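Local structure of sarcosine oxidase (1Y56) at residues P270-T275 against A305-K310. The protein probably oxidises L-proline as the flavin-containing beta subunit of an archaeal L-proline dehydrogenase complex that carries FAD and FMN. Numbering follows the deposited sequence.
With FAD (flavin-adenine dinucleotide), chain I.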
# COMPACT_ATOMS: atom_id res chain seq x y z
N PRO B 270 -22.50 0.80 35.55
CA PRO B 270 -22.90 1.89 34.63
C PRO B 270 -22.14 1.87 33.28
O PRO B 270 -20.94 2.13 33.26
CB PRO B 270 -22.59 3.16 35.42
CG PRO B 270 -22.62 2.74 36.82
CD PRO B 270 -22.19 1.30 36.89
N THR B 271 -22.82 1.53 32.19
CA THR B 271 -22.19 1.42 30.86
C THR B 271 -23.16 1.80 29.74
O THR B 271 -24.38 1.74 29.93
CB THR B 271 -21.69 -0.02 30.58
OG1 THR B 271 -21.12 -0.10 29.27
CG2 THR B 271 -22.84 -1.02 30.66
N TYR B 272 -22.64 2.19 28.58
CA TYR B 272 -23.48 2.36 27.38
C TYR B 272 -23.33 1.17 26.44
O TYR B 272 -24.01 1.10 25.41
CB TYR B 272 -23.18 3.66 26.63
CG TYR B 272 -23.87 4.89 27.19
CD1 TYR B 272 -23.15 5.86 27.91
CD2 TYR B 272 -25.24 5.10 26.99
CE1 TYR B 272 -23.77 6.99 28.43
CE2 TYR B 272 -25.88 6.24 27.50
CZ TYR B 272 -25.14 7.18 28.22
OH TYR B 272 -25.76 8.31 28.73
N ASP B 273 -22.45 0.24 26.80
CA ASP B 273 -22.20 -0.99 26.04
C ASP B 273 -23.47 -1.83 25.92
O ASP B 273 -24.16 -2.07 26.92
CB ASP B 273 -21.09 -1.78 26.75
CG ASP B 273 -20.93 -3.21 26.22
OD1 ASP B 273 -20.84 -3.39 24.99
OD2 ASP B 273 -20.86 -4.15 27.05
N LEU B 274 -23.81 -2.27 24.71
CA LEU B 274 -24.79 -3.34 24.56
C LEU B 274 -24.02 -4.67 24.46
O LEU B 274 -23.08 -4.89 25.24
CB LEU B 274 -25.76 -3.09 23.40
CG LEU B 274 -26.88 -2.05 23.65
CD1 LEU B 274 -27.18 -1.84 25.14
CD2 LEU B 274 -26.65 -0.69 22.97
N THR B 275 -24.37 -5.55 23.52
CA THR B 275 -23.62 -6.83 23.38
C THR B 275 -23.80 -7.82 24.56
O THR B 275 -23.33 -7.60 25.68
CB THR B 275 -22.07 -6.68 23.02
OG1 THR B 275 -21.32 -6.36 24.19
CG2 THR B 275 -21.81 -5.62 21.92
N ALA B 305 -29.35 -7.07 24.52
CA ALA B 305 -29.19 -6.17 25.66
C ALA B 305 -29.84 -4.80 25.43
O ALA B 305 -30.12 -4.41 24.29
CB ALA B 305 -27.72 -6.00 25.99
N GLY B 306 -30.07 -4.08 26.52
CA GLY B 306 -30.62 -2.73 26.47
C GLY B 306 -30.36 -2.01 27.78
O GLY B 306 -29.91 -2.62 28.77
N TYR B 307 -30.67 -0.72 27.79
CA TYR B 307 -30.43 0.11 28.96
C TYR B 307 -31.59 0.10 29.94
O TYR B 307 -32.75 0.22 29.54
CB TYR B 307 -30.17 1.55 28.54
CG TYR B 307 -29.11 1.73 27.48
CD1 TYR B 307 -27.97 0.93 27.46
CD2 TYR B 307 -29.23 2.73 26.53
CE1 TYR B 307 -26.99 1.11 26.49
CE2 TYR B 307 -28.27 2.92 25.56
CZ TYR B 307 -27.15 2.11 25.54
OH TYR B 307 -26.19 2.30 24.58
N TYR B 308 -31.29 -0.06 31.22
CA TYR B 308 -32.17 0.47 32.24
C TYR B 308 -31.55 1.84 32.50
O TYR B 308 -30.33 1.94 32.62
CB TYR B 308 -32.11 -0.36 33.51
CG TYR B 308 -33.02 -1.58 33.60
CD1 TYR B 308 -33.57 -2.19 32.46
CD2 TYR B 308 -33.29 -2.15 34.86
CE1 TYR B 308 -34.39 -3.33 32.57
CE2 TYR B 308 -34.08 -3.28 34.99
CZ TYR B 308 -34.64 -3.87 33.85
OH TYR B 308 -35.43 -4.99 34.03
N ALA B 309 -32.36 2.88 32.56
CA ALA B 309 -31.89 4.18 33.02
C ALA B 309 -32.21 4.30 34.50
O ALA B 309 -33.32 4.71 34.87
CB ALA B 309 -32.52 5.31 32.23
N LYS B 310 -31.24 3.91 35.34
CA LYS B 310 -31.44 3.79 36.78
C LYS B 310 -31.25 5.08 37.58
O LYS B 310 -30.32 5.84 37.32
CB LYS B 310 -30.52 2.70 37.34
CG LYS B 310 -31.10 1.29 37.25
CD LYS B 310 -30.35 0.29 38.15
CE LYS B 310 -30.59 0.55 39.64
NZ LYS B 310 -29.81 -0.39 40.52
PA FAD I . -35.99 5.34 25.08
O1A FAD I . -34.53 5.01 25.17
O2A FAD I . -36.93 4.33 24.49
O5B FAD I . -36.14 6.76 24.34
C5B FAD I . -35.14 7.76 24.45
C4B FAD I . -34.84 8.23 23.05
O4B FAD I . -34.13 9.46 23.11
C3B FAD I . -33.97 7.25 22.26
O3B FAD I . -34.72 6.73 21.15
C2B FAD I . -32.78 8.08 21.81
O2B FAD I . -32.46 7.94 20.44
C1B FAD I . -33.25 9.50 22.00
N9A FAD I . -32.11 10.42 22.20
C8A FAD I . -31.05 10.27 23.02
N7A FAD I . -30.25 11.35 22.87
C5A FAD I . -30.81 12.16 21.95
C6A FAD I . -30.46 13.39 21.40
N6A FAD I . -29.32 14.02 21.79
N1A FAD I . -31.26 13.95 20.48
C2A FAD I . -32.40 13.34 20.07
N3A FAD I . -32.77 12.16 20.59
C4A FAD I . -31.98 11.56 21.53
N1 FAD I . -40.29 -1.46 30.73
C2 FAD I . -41.52 -1.90 31.03
O2 FAD I . -42.38 -1.07 31.40
N3 FAD I . -41.87 -3.20 30.94
C4 FAD I . -41.01 -4.15 30.54
O4 FAD I . -41.35 -5.35 30.45
C4X FAD I . -39.70 -3.78 30.22
N5 FAD I . -38.77 -4.67 29.81
C5X FAD I . -37.51 -4.26 29.51
C6 FAD I . -36.57 -5.22 29.09
C7 FAD I . -35.27 -4.83 28.75
C7M FAD I . -34.27 -5.88 28.30
C8 FAD I . -34.91 -3.48 28.85
C8M FAD I . -33.55 -3.02 28.51
C9 FAD I . -35.84 -2.53 29.27
C9A FAD I . -37.14 -2.90 29.59
N10 FAD I . -38.02 -1.96 30.00
C10 FAD I . -39.34 -2.34 30.33
C1' FAD I . -37.60 -0.57 30.10
C2' FAD I . -38.21 0.26 29.00
O2' FAD I . -37.61 -0.15 27.78
C3' FAD I . -37.86 1.71 29.25
O3' FAD I . -38.29 2.08 30.57
C4' FAD I . -38.53 2.59 28.22
O4' FAD I . -38.15 2.21 26.88
C5' FAD I . -38.18 4.05 28.44
O5' FAD I . -38.67 4.73 27.29
P FAD I . -38.04 6.14 26.92
O1P FAD I . -37.95 6.93 28.20
O2P FAD I . -38.80 6.65 25.73
O3P FAD I . -36.53 5.70 26.55
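Tyr307 reaches from strand 299-310 to the loop ahead of helix 278-291 and meets Tyr272 in a T-shaped (edge-to-face) aromatic pair. Within this chain the strand lies at one edge of the eight-stranded mixed sheet of an FAD-dependent oxidoreductase fold, next to strand 221-230. The ring planes stand at 84° with centroids 5.6 Å apart, and the CD2 edge of Tyr272 is directed at the Tyr307 face, Tyr272 CD2 lying 3.8 Å from Tyr307 CZ. Tyr307 OH donates a hydrogen bond to Tyr272 O (2.6 Å); with a C=O...donor angle of 134°, and in the carbonyl plane, the bond uses a lone pair. Tyr307 CG is anti to its own carbonyl carbon (chi1 -52°), which sends the ring out from the strand toward the carbonyl of Tyr272. The side chains of Leu274 and Tyr307 cross at about a right angle: Leu274 CD1 packs obliquely by Tyr307 CE1, while Leu274 CD2 lies 3.4 Å from Tyr307 OH. A leucine in place of Tyr307 would probably leave Tyr272 O without its phenol donor and Tyr272 without the ring face its edge meets. On the loop, an ST turn is formed by Asp273 N donating to Thr271 OG1 over 2.8 Å, and Tyr272 OH is hydrogen-bonded to Ala203 O. On the strand, Gly306 and Tyr308 line the FAD pocket: Gly306 C lies 3.4 Å from flavin C8M, and Tyr308 CE1 comes within 3.7 Å of flavin C9.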